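Side-chain contacts in Lmo2470 protein (Listeria monocytogenes EGD-e, PDB 5HL3), which is the internalin InlP, a calcium-binding leucine-rich repeat protein that interacts with afadin and facilitates crossing of the basement membrane: residues 101-106 with 112-117; 288-291 with 295-298; 303-306 with 312-315; 340-345 with 350-355. One frame throughout, in Å; residues are numbered along the deposited sequence.

Contact 1: 101-106 with 112-117. With CA (calcium ion), chain B.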
loop_
_atom_site.group_PDB
_atom_site.type_symbol
_atom_site.label_atom_id
_atom_site.label_comp_id
_atom_site.label_asym_id
_atom_site.label_seq_id
_atom_site.Cartn_x
_atom_site.Cartn_y
_atom_site.Cartn_z
ATOM N N LEU A 101 -8.610 -16.665 1.895
ATOM C CA LEU A 101 -7.266 -17.242 2.061
ATOM C C LEU A 101 -6.426 -16.198 2.753
ATOM O O LEU A 101 -6.290 -15.074 2.237
ATOM C CB LEU A 101 -6.690 -17.635 0.713
ATOM C CG LEU A 101 -5.247 -18.147 0.747
ATOM C CD1 LEU A 101 -5.095 -19.406 1.599
ATOM C CD2 LEU A 101 -4.813 -18.380 -0.686
ATOM N N PHE A 102 -5.888 -16.546 3.907
ATOM C CA PHE A 102 -5.096 -15.616 4.735
ATOM C C PHE A 102 -3.772 -16.219 5.140
ATOM O O PHE A 102 -3.749 -17.295 5.746
ATOM C CB PHE A 102 -5.918 -15.251 5.986
ATOM C CG PHE A 102 -5.222 -14.315 6.944
ATOM C CD1 PHE A 102 -4.439 -14.804 7.959
ATOM C CD2 PHE A 102 -5.389 -12.930 6.847
ATOM C CE1 PHE A 102 -3.803 -13.952 8.849
ATOM C CE2 PHE A 102 -4.743 -12.085 7.743
ATOM C CZ PHE A 102 -3.940 -12.607 8.721
ATOM N N PHE A 103 -2.685 -15.519 4.829
ATOM C CA PHE A 103 -1.359 -15.830 5.362
ATOM C C PHE A 103 -1.053 -14.688 6.317
ATOM O O PHE A 103 -1.174 -13.506 5.927
ATOM C CB PHE A 103 -0.266 -15.844 4.299
ATOM C CG PHE A 103 -0.148 -17.125 3.505
ATOM C CD1 PHE A 103 0.708 -18.133 3.902
ATOM C CD2 PHE A 103 -0.844 -17.281 2.315
ATOM C CE1 PHE A 103 0.842 -19.303 3.169
ATOM C CE2 PHE A 103 -0.689 -18.453 1.578
ATOM C CZ PHE A 103 0.152 -19.447 2.008
ATOM N N ALA A 104 -0.606 -15.005 7.530
ATOM C CA ALA A 104 -0.207 -13.990 8.475
ATOM C C ALA A 104 1.021 -13.235 8.014
ATOM O O ALA A 104 1.783 -13.704 7.182
ATOM C CB ALA A 104 0.054 -14.618 9.857
ATOM N N ASP A 105 1.186 -12.054 8.604
ATOM C CA ASP A 105 2.382 -11.223 8.477
ATOM C C ASP A 105 3.290 -11.673 9.642
ATOM O O ASP A 105 3.002 -11.371 10.793
ATOM C CB ASP A 105 1.979 -9.761 8.645
ATOM C CG ASP A 105 3.135 -8.806 8.528
ATOM O OD1 ASP A 105 4.314 -9.225 8.481
ATOM O OD2 ASP A 105 2.794 -7.581 8.529
ATOM N N PRO A 106 4.328 -12.452 9.361
ATOM C CA PRO A 106 5.147 -12.965 10.450
ATOM C C PRO A 106 5.954 -11.880 11.136
ATOM O O PRO A 106 6.125 -10.795 10.593
ATOM C CB PRO A 106 6.092 -13.973 9.755
ATOM C CG PRO A 106 5.533 -14.188 8.400
ATOM C CD PRO A 106 4.810 -12.941 8.046
ATOM N N ARG A 112 9.622 -14.245 5.145
ATOM C CA ARG A 112 9.091 -15.394 4.400
ATOM C C ARG A 112 8.750 -14.992 2.971
ATOM O O ARG A 112 8.436 -13.859 2.710
ATOM C CB ARG A 112 7.838 -15.948 5.089
ATOM C CG ARG A 112 8.038 -16.534 6.474
ATOM C CD ARG A 112 8.658 -17.926 6.426
ATOM N NE ARG A 112 8.862 -18.449 7.772
ATOM C CZ ARG A 112 9.936 -18.266 8.510
ATOM N NH1 ARG A 112 10.988 -17.634 8.006
ATOM N NH2 ARG A 112 9.993 -18.764 9.754
ATOM N N ASN A 113 8.857 -15.954 2.057
ATOM C CA ASN A 113 8.566 -15.798 0.643
ATOM C C ASN A 113 7.313 -16.583 0.285
ATOM O O ASN A 113 7.145 -17.730 0.750
ATOM C CB ASN A 113 9.694 -16.408 -0.194
ATOM C CG ASN A 113 11.048 -15.781 0.039
ATOM O OD1 ASN A 113 11.199 -14.580 0.180
ATOM N ND2 ASN A 113 12.071 -16.604 -0.076
ATOM N N LEU A 114 6.437 -16.009 -0.533
ATOM C CA LEU A 114 5.220 -16.692 -0.975
ATOM C C LEU A 114 4.941 -16.426 -2.437
ATOM O O LEU A 114 5.179 -15.320 -2.909
ATOM C CB LEU A 114 3.973 -16.194 -0.210
ATOM C CG LEU A 114 3.900 -16.525 1.288
ATOM C CD1 LEU A 114 2.684 -15.832 1.864
ATOM C CD2 LEU A 114 3.844 -18.036 1.541
ATOM N N SER A 115 4.460 -17.431 -3.167
ATOM C CA SER A 115 3.959 -17.220 -4.527
ATOM C C SER A 115 2.434 -17.262 -4.523
ATOM O O SER A 115 1.835 -17.894 -3.647
ATOM C CB SER A 115 4.534 -18.241 -5.518
ATOM O OG SER A 115 4.276 -19.579 -5.100
ATOM N N LEU A 116 1.838 -16.585 -5.509
ATOM C CA LEU A 116 0.400 -16.491 -5.678
ATOM C C LEU A 116 0.012 -17.179 -6.982
ATOM O O LEU A 116 0.136 -16.592 -8.055
ATOM C CB LEU A 116 -0.084 -15.031 -5.644
ATOM C CG LEU A 116 -1.591 -14.838 -5.880
ATOM C CD1 LEU A 116 -2.466 -15.774 -5.059
ATOM C CD2 LEU A 116 -1.975 -13.393 -5.623
ATOM N N PRO A 117 -0.456 -18.429 -6.906
ATOM C CA PRO A 117 -0.896 -19.126 -8.103
ATOM C C PRO A 117 -2.094 -18.479 -8.770
ATOM O O PRO A 117 -2.861 -17.778 -8.123
ATOM C CB PRO A 117 -1.327 -20.515 -7.568
ATOM C CG PRO A 117 -0.662 -20.673 -6.313
ATOM C CD PRO A 117 -0.479 -19.320 -5.736
HETATM CA CA CA B . 6.485 -8.931 9.182
HETATM O O HOH W 1 6.427 -6.500 8.853
HETATM O O HOH W 2 7.951 -10.936 8.233
HETATM O O HOH W 3 7.045 -8.402 6.835
HETATM O O HOH W 4 5.708 -7.926 11.320
#
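L114 lays its CD1 methyl over one face of the F103 ring. The methyl sits 3.7 Å from the ring centroid and 21° off the ring normal, a CH-pi contact. It is offset toward the CG side, where L114 CD1 is 3.5 Å from F103 CG. The second methyl spreads the contact along the ring: L114 CD2 is 3.6 Å from F103 CE1. The two side chains approach from opposite directions. A chi1 of -67° sets L114 CG beside the backbone N, and with chi2 at 174° both methyls reach the ring. A smaller contact lies nearer the loop, where P106 CG and R112 CG touch at 3.9 Å. The F103-L114 contact joins the two sides of a leucine-rich repeat turn. Strand 100-103 belongs to the long parallel sheet of the repeats, and strand 113-114 belongs to the short sheet across the turn. F103 and L114 are both buried, packed inside the coil. Just beyond strand 100-103, a calcium ion is held by D105 OD1 at 2.3 Å and by P106 O at 2.4 Å. G108 O and four waters complete its shell. P106 therefore gives its carbonyl to the metal and its ring to R112. Further out, F82 meets the F103 ring edge-to-face, and M130 lies against L114. The F82 carbonyl also accepts a hydrogen bond from R112 NE, which ties the arginine to the preceding turn.

Contact 2: 288-291 with 295-298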
loop_
_atom_site.group_PDB
_atom_site.type_symbol
_atom_site.label_atom_id
_atom_site.label_comp_id
_atom_site.label_asym_id
_atom_site.label_seq_id
_atom_site.Cartn_x
_atom_site.Cartn_y
_atom_site.Cartn_z
ATOM N N PHE A 288 -0.450 28.792 -0.833
ATOM C CA PHE A 288 -1.684 29.552 -1.035
ATOM C C PHE A 288 -2.931 28.677 -1.099
ATOM O O PHE A 288 -3.969 29.056 -0.577
ATOM C CB PHE A 288 -1.535 30.500 -2.227
ATOM C CG PHE A 288 -0.470 31.532 -1.988
ATOM C CD1 PHE A 288 -0.710 32.618 -1.168
ATOM C CD2 PHE A 288 0.813 31.341 -2.479
ATOM C CE1 PHE A 288 0.286 33.548 -0.899
ATOM C CE2 PHE A 288 1.821 32.226 -2.172
ATOM C CZ PHE A 288 1.550 33.329 -1.392
ATOM N N GLN A 289 -2.808 27.494 -1.680
ATOM C CA GLN A 289 -3.910 26.533 -1.708
ATOM C C GLN A 289 -4.257 26.049 -0.304
ATOM O O GLN A 289 -5.454 25.992 0.067
ATOM C CB GLN A 289 -3.556 25.350 -2.589
ATOM C CG GLN A 289 -3.503 25.665 -4.067
ATOM C CD GLN A 289 -2.977 24.482 -4.866
ATOM O OE1 GLN A 289 -1.847 24.015 -4.634
ATOM N NE2 GLN A 289 -3.779 23.996 -5.790
HETATM N N MSE A 290 -3.235 25.683 0.470
HETATM C CA MSE A 290 -3.461 25.207 1.838
HETATM C C MSE A 290 -4.042 26.305 2.700
HETATM O O MSE A 290 -4.925 26.070 3.526
HETATM C CB MSE A 290 -2.170 24.610 2.440
HETATM C CG MSE A 290 -1.852 23.297 1.729
HETATM SE SE MSE A 290 -0.236 22.389 2.355
HETATM C CE MSE A 290 -0.714 22.066 4.240
ATOM N N GLU A 291 -3.539 27.529 2.540
ATOM C CA GLU A 291 -4.016 28.644 3.350
ATOM C C GLU A 291 -5.468 28.940 3.045
ATOM O O GLU A 291 -6.302 29.033 3.978
ATOM C CB GLU A 291 -3.140 29.897 3.104
ATOM C CG GLU A 291 -3.336 31.033 4.103
ATOM C CD GLU A 291 -4.646 31.787 3.957
ATOM O OE1 GLU A 291 -5.185 31.944 2.840
ATOM O OE2 GLU A 291 -5.148 32.278 4.986
HETATM N N MSE A 295 -6.405 24.476 5.523
HETATM C CA MSE A 295 -5.665 23.271 5.850
HETATM C C MSE A 295 -4.556 23.518 6.849
HETATM O O MSE A 295 -3.958 22.553 7.337
HETATM C CB MSE A 295 -5.056 22.679 4.574
HETATM C CG MSE A 295 -6.141 22.231 3.577
HETATM SE SE MSE A 295 -5.405 21.604 1.857
HETATM C CE MSE A 295 -4.542 19.953 2.441
ATOM N N LEU A 296 -4.263 24.766 7.189
ATOM C CA LEU A 296 -3.158 25.033 8.084
ATOM C C LEU A 296 -3.537 24.897 9.542
ATOM O O LEU A 296 -4.622 25.318 9.950
ATOM C CB LEU A 296 -2.611 26.446 7.857
ATOM C CG LEU A 296 -2.108 26.782 6.451
ATOM C CD1 LEU A 296 -1.728 28.278 6.389
ATOM C CD2 LEU A 296 -0.973 25.881 6.005
ATOM N N VAL A 297 -2.616 24.346 10.323
ATOM C CA VAL A 297 -2.761 24.262 11.796
ATOM C C VAL A 297 -2.061 25.405 12.550
ATOM O O VAL A 297 -2.228 25.559 13.764
ATOM C CB VAL A 297 -2.270 22.889 12.350
ATOM C CG1 VAL A 297 -3.049 21.726 11.757
ATOM C CG2 VAL A 297 -0.760 22.710 12.167
ATOM N N SER A 298 -1.223 26.157 11.836
ATOM C CA SER A 298 -0.529 27.329 12.393
ATOM C C SER A 298 -0.301 28.303 11.229
ATOM O O SER A 298 -0.127 27.872 10.108
ATOM C CB SER A 298 0.803 26.917 13.009
ATOM O OG SER A 298 1.643 26.337 12.054
HETATM O O HOH W 5 -5.450 27.695 6.502
#
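The peptide carbonyl of M290 is the flat group at the centre of this contact, and M295 N lies in that carbonyl plane. The N-H of M295 donates to M290 O over 3.0 Å at a nearly straight 163°. Apolar side chains flank this bond. On one flank the selenomethionines M290 and M295 cross at about a right angle, with M290 CG 3.9 Å from M295 SE. CG beside the backbone N (chi1 -64°) and an extended chi2 (175°) carry M295 SE to M290 CG; the bend at chi3 turns only the terminal methyl. On the other flank L296 spreads its two methyls over the helix end. L296 CD1 rests 3.8 Å from E291 CA, and L296 CD2 lies 4.0 Å from M290 CB. A water fills in the polar edge: it donates to E291 O at 3.0 Å and accepts from L296 N at 3.2 Å. The contact joins the last turn of helix 285-292 to the loop that leads to strand 301-306. Y342 packs against both M290 and L296, while V297 N reaches N343 OD1. The E291 side chain lies about 4 Å from that of E319, a calcium ligand. Chemically, a directional backbone bond and a water bridge serve two carbonyls at the helix end, the apolar contacts set no direction, and the chain turns away from the helix axis.

Contact 3: 303-306 with 312-315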
loop_
_atom_site.group_PDB
_atom_site.type_symbol
_atom_site.label_atom_id
_atom_site.label_comp_id
_atom_site.label_asym_id
_atom_site.label_seq_id
_atom_site.Cartn_x
_atom_site.Cartn_y
_atom_site.Cartn_z
ATOM N N GLY A 303 11.525 31.816 7.133
ATOM C CA GLY A 303 12.610 31.681 6.153
ATOM C C GLY A 303 13.926 31.634 6.868
ATOM O O GLY A 303 14.070 32.204 7.943
ATOM N N GLU A 304 14.902 30.967 6.260
ATOM C CA GLU A 304 16.218 30.848 6.853
ATOM C C GLU A 304 17.227 30.502 5.784
ATOM O O GLU A 304 16.854 30.116 4.678
ATOM C CB GLU A 304 16.216 29.764 7.926
ATOM C CG GLU A 304 15.958 28.368 7.381
ATOM C CD GLU A 304 15.677 27.328 8.444
ATOM O OE1 GLU A 304 15.208 27.677 9.534
ATOM O OE2 GLU A 304 15.868 26.130 8.153
ATOM N N TYR A 305 18.506 30.682 6.106
ATOM C CA TYR A 305 19.568 30.172 5.241
ATOM C C TYR A 305 20.471 29.279 6.062
ATOM O O TYR A 305 20.639 29.479 7.267
ATOM C CB TYR A 305 20.302 31.259 4.456
ATOM C CG TYR A 305 21.245 32.135 5.225
ATOM C CD1 TYR A 305 20.780 33.193 6.005
ATOM C CD2 TYR A 305 22.622 31.965 5.106
ATOM C CE1 TYR A 305 21.656 34.043 6.659
ATOM C CE2 TYR A 305 23.506 32.805 5.757
ATOM C CZ TYR A 305 23.017 33.828 6.541
ATOM O OH TYR A 305 23.928 34.646 7.171
ATOM N N ILE A 306 21.054 28.294 5.379
ATOM C CA ILE A 306 21.715 27.160 6.015
ATOM C C ILE A 306 23.148 27.154 5.611
ATOM O O ILE A 306 23.460 26.870 4.459
ATOM C CB ILE A 306 21.060 25.813 5.584
ATOM C CG1 ILE A 306 19.540 25.784 5.885
ATOM C CG2 ILE A 306 21.808 24.607 6.171
ATOM C CD1 ILE A 306 18.637 26.166 4.711
ATOM N N GLN A 312 17.866 32.577 10.747
ATOM C CA GLN A 312 16.544 33.012 10.321
ATOM C C GLN A 312 16.594 34.334 9.549
ATOM O O GLN A 312 17.399 35.218 9.858
ATOM C CB GLN A 312 15.605 33.163 11.543
ATOM C CG GLN A 312 15.402 31.897 12.373
ATOM C CD GLN A 312 14.895 30.717 11.556
ATOM O OE1 GLN A 312 13.815 30.762 10.977
ATOM N NE2 GLN A 312 15.698 29.624 11.498
ATOM N N LEU A 313 15.729 34.453 8.535
ATOM C CA LEU A 313 15.613 35.681 7.745
ATOM C C LEU A 313 14.176 36.217 7.793
ATOM O O LEU A 313 13.239 35.424 7.828
ATOM C CB LEU A 313 15.986 35.405 6.283
ATOM C CG LEU A 313 17.439 34.994 6.033
ATOM C CD1 LEU A 313 17.612 34.584 4.568
ATOM C CD2 LEU A 313 18.377 36.117 6.426
ATOM N N PRO A 314 14.016 37.563 7.775
ATOM C CA PRO A 314 12.655 38.108 7.705
ATOM C C PRO A 314 11.975 37.623 6.446
ATOM O O PRO A 314 12.585 37.602 5.382
ATOM C CB PRO A 314 12.875 39.614 7.649
ATOM C CG PRO A 314 14.190 39.821 8.304
ATOM C CD PRO A 314 15.018 38.630 7.903
ATOM N N THR A 315 10.716 37.266 6.571
ATOM C CA THR A 315 9.982 36.618 5.508
ATOM C C THR A 315 8.581 37.195 5.498
ATOM O O THR A 315 7.959 37.284 6.549
ATOM C CB THR A 315 10.036 35.090 5.754
ATOM O OG1 THR A 315 11.423 34.676 5.710
ATOM C CG2 THR A 315 9.295 34.331 4.706
HETATM O O HOH W 6 11.415 33.972 9.207
#
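Q312 NE2 donates to E304 OE1 over 2.8 Å, the shortest polar bond between the two strands. The donor reaches the oxygen on its anti side and somewhat out of the carboxylate plane. The bond lies close to the plane of the Q312 amide. The two flat groups stand 81° apart, although the side chains run side by side in the same direction. The glutamine manages this by bending at chi2 (-56°), which brings its amide back beside E304, with NE2 near the carboxylate, whereas the glutamate runs out extended. E304 and Q312 form an antiparallel non-hydrogen-bonded pair of the hairpin made by strands 301-306 and 310-318. Next to it, L313 N donates to G303 O over 2.9 Å. This bond is nearly straight at the hydrogen, but the donor stands above the carbonyl plane. L313 O is gripped twice: T315 OG1 donates to it over 2.9 Å, and a water donates over 2.7 Å. The same water accepts from G303 N, so it bridges G303 N and L313 O in place of a direct bond between them. On the other face L313 and Y305 cross at about a right angle, with L313 CD1 3.7 Å from Y305 CD1. The hairpin lies in the mixed sheet of the C-terminal domain, consistent with an immunoglobulin-like fold. E304 leans on D339 of strand 334-345, and Y305 leans on L338 of the same strand. On the opposite flank, L313 and T315 touch strand 323-326.

Contact 4: 340-345 with 350-355. With CA (calcium ion), chain H.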
loop_
_atom_site.group_PDB
_atom_site.type_symbol
_atom_site.label_atom_id
_atom_site.label_comp_id
_atom_site.label_asym_id
_atom_site.label_seq_id
_atom_site.Cartn_x
_atom_site.Cartn_y
_atom_site.Cartn_z
ATOM N N VAL A 340 12.121 27.995 3.024
ATOM C CA VAL A 340 10.890 28.592 3.539
ATOM C C VAL A 340 10.039 27.441 4.069
ATOM O O VAL A 340 9.829 26.426 3.384
ATOM C CB VAL A 340 10.124 29.388 2.469
ATOM C CG1 VAL A 340 8.668 29.649 2.859
ATOM C CG2 VAL A 340 10.787 30.721 2.258
ATOM N N SER A 341 9.566 27.614 5.291
ATOM C CA SER A 341 8.763 26.595 5.962
ATOM C C SER A 341 7.469 27.198 6.487
ATOM O O SER A 341 7.434 28.362 6.896
ATOM C CB SER A 341 9.561 25.956 7.090
ATOM O OG SER A 341 10.609 25.117 6.562
ATOM N N TYR A 342 6.415 26.391 6.499
ATOM C CA TYR A 342 5.133 26.812 7.033
ATOM C C TYR A 342 4.401 25.576 7.565
ATOM O O TYR A 342 4.861 24.430 7.437
ATOM C CB TYR A 342 4.326 27.573 5.972
ATOM C CG TYR A 342 3.848 26.728 4.834
ATOM C CD1 TYR A 342 4.641 26.519 3.682
ATOM C CD2 TYR A 342 2.614 26.071 4.912
ATOM C CE1 TYR A 342 4.185 25.728 2.660
ATOM C CE2 TYR A 342 2.166 25.293 3.881
ATOM C CZ TYR A 342 2.963 25.088 2.770
ATOM O OH TYR A 342 2.526 24.283 1.748
ATOM N N ASN A 343 3.236 25.827 8.166
ATOM C CA ASN A 343 2.439 24.744 8.794
ATOM C C ASN A 343 3.258 23.984 9.822
ATOM O O ASN A 343 3.134 22.782 9.987
ATOM C CB ASN A 343 1.796 23.779 7.757
ATOM C CG ASN A 343 0.533 23.161 8.282
ATOM O OD1 ASN A 343 -0.196 23.834 8.980
ATOM N ND2 ASN A 343 0.283 21.885 7.984
ATOM N N HIS A 344 4.109 24.703 10.542
ATOM C CA HIS A 344 4.864 24.073 11.601
ATOM C C HIS A 344 3.912 23.509 12.667
ATOM O O HIS A 344 3.026 24.216 13.163
ATOM C CB HIS A 344 5.748 25.090 12.324
ATOM C CG HIS A 344 6.820 25.692 11.478
ATOM N ND1 HIS A 344 8.060 25.120 11.340
ATOM C CD2 HIS A 344 6.865 26.862 10.801
ATOM C CE1 HIS A 344 8.827 25.903 10.605
ATOM N NE2 HIS A 344 8.117 26.966 10.258
ATOM N N ASN A 345 4.115 22.249 13.001
ATOM C CA ASN A 345 3.337 21.586 14.043
ATOM C C ASN A 345 4.339 20.958 14.983
ATOM O O ASN A 345 4.816 19.834 14.780
ATOM C CB ASN A 345 2.381 20.552 13.466
ATOM C CG ASN A 345 1.377 20.068 14.496
ATOM O OD1 ASN A 345 1.663 20.062 15.689
ATOM N ND2 ASN A 345 0.209 19.668 14.045
ATOM N N GLY A 350 5.138 17.780 12.300
ATOM C CA GLY A 350 4.813 18.131 10.919
ATOM C C GLY A 350 5.366 19.477 10.477
ATOM O O GLY A 350 5.500 20.392 11.288
ATOM N N VAL A 351 5.635 19.602 9.190
ATOM C CA VAL A 351 6.047 20.872 8.593
ATOM C C VAL A 351 5.996 20.747 7.077
ATOM O O VAL A 351 6.150 19.663 6.536
ATOM C CB VAL A 351 7.473 21.307 9.049
ATOM C CG1 VAL A 351 8.530 20.363 8.532
ATOM C CG2 VAL A 351 7.785 22.732 8.629
ATOM N N CYS A 352 5.761 21.880 6.408
ATOM C CA CYS A 352 5.893 22.010 4.965
ATOM C C CYS A 352 7.130 22.864 4.709
ATOM O O CYS A 352 7.186 23.997 5.168
ATOM C CB CYS A 352 4.641 22.618 4.341
ATOM S SG CYS A 352 3.184 21.540 4.401
ATOM N N SER A 353 8.138 22.314 4.027
ATOM C CA SER A 353 9.447 22.980 3.908
ATOM C C SER A 353 9.993 22.881 2.504
ATOM O O SER A 353 10.028 21.806 1.920
ATOM C CB SER A 353 10.432 22.296 4.866
ATOM O OG SER A 353 11.762 22.788 4.698
ATOM N N TYR A 354 10.399 24.025 1.958
ATOM C CA TYR A 354 10.843 24.157 0.567
ATOM C C TYR A 354 12.204 24.810 0.516
ATOM O O TYR A 354 12.387 25.894 1.054
ATOM C CB TYR A 354 9.797 24.934 -0.254
ATOM C CG TYR A 354 8.532 24.122 -0.363
ATOM C CD1 TYR A 354 7.580 24.131 0.650
ATOM C CD2 TYR A 354 8.372 23.229 -1.412
ATOM C CE1 TYR A 354 6.474 23.298 0.577
ATOM C CE2 TYR A 354 7.250 22.420 -1.501
ATOM C CZ TYR A 354 6.332 22.437 -0.492
ATOM O OH TYR A 354 5.228 21.578 -0.523
ATOM N N ASP A 355 13.112 24.193 -0.228
ATOM C CA ASP A 355 14.501 24.616 -0.305
ATOM C C ASP A 355 14.852 25.113 -1.697
ATOM O O ASP A 355 14.312 24.603 -2.679
ATOM C CB ASP A 355 15.405 23.415 -0.053
ATOM C CG ASP A 355 15.188 22.765 1.267
ATOM O OD1 ASP A 355 14.490 23.301 2.142
ATOM O OD2 ASP A 355 15.762 21.680 1.416
HETATM CA CA CA H . 14.033 22.261 4.192
HETATM O O HOH W 7 12.639 20.691 2.863
HETATM O O HOH W 8 15.480 20.368 3.834
HETATM O O HOH W 9 13.807 21.328 6.285
HETATM O O HOH W 10 16.232 22.902 5.007
#
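C352 sets its CB over one face of the Y342 ring, and this is the tight part of the contact. Its CB lies 3.5 Å from the ring centroid and 18° off the normal, while C352 SG leans obliquely at 4.4 Å from the same centroid. Y342 CG sits between its backbone N and carbonyl carbon (chi1 69°), which swings the ring across to C352. Y342 CE1 also meets Y354 CE1 at 3.9 Å. The hydroxyl of Y342 is buried here without a polar partner. The backbones pair as antiparallel strands of a beta hairpin: V340 with Y354 and Y342 with C352 each exchange two hydrogen bonds. The hairpin slackens past the corner at N343. H344, N345, G350 and V351 are partly exposed, whereas Y342, C352 and Y354 are buried. At this looser end N345 N still donates to G350 O, and H344 lies alongside V351, with H344 ND1 3.6 Å from V351 CG2. The face carrying S341 and S353 is polar. S353 OG gives a weak hydrogen bond of 3.2 Å to S341 OG and binds a calcium ion at 2.4 Å. D355 OD1 binds the same ion at 2.3 Å. D339 and four waters complete the shell, so D339 bonds S341 OG directly and is joined to S353 through the calcium. One of the waters further donates to D355 OD2. Strand 334-345 pairs with strand 301-306 on its far side, and strand 350-360 pairs with 265-274. Helix 285-292 covers the tyrosine face through I286 and M290.

Overall arrangement
Contact 1 stands apart in the leucine-rich repeats, about 42, 51 and 40 Å from contacts 2, 3 and 4 between centres. It is partly buried, with its F103-L114 pair inside. The other three share the C-terminal domain. Contact 4 is the buried one, with aromatic and sulfur packing on one face and a metal site on the other. Contact 3 is a surface hairpin that relies more on polar side chains and water. Its strand 301-306 neighbours strand 334-345 of contact 4. Contact 2 is partly buried and touches contact 4 through hydrogen bonds from the 295-298 loop to N343 and H344. Contacts 1 and 4 both include calcium ligands, but contact 1 has no hydrogen bond between its segments.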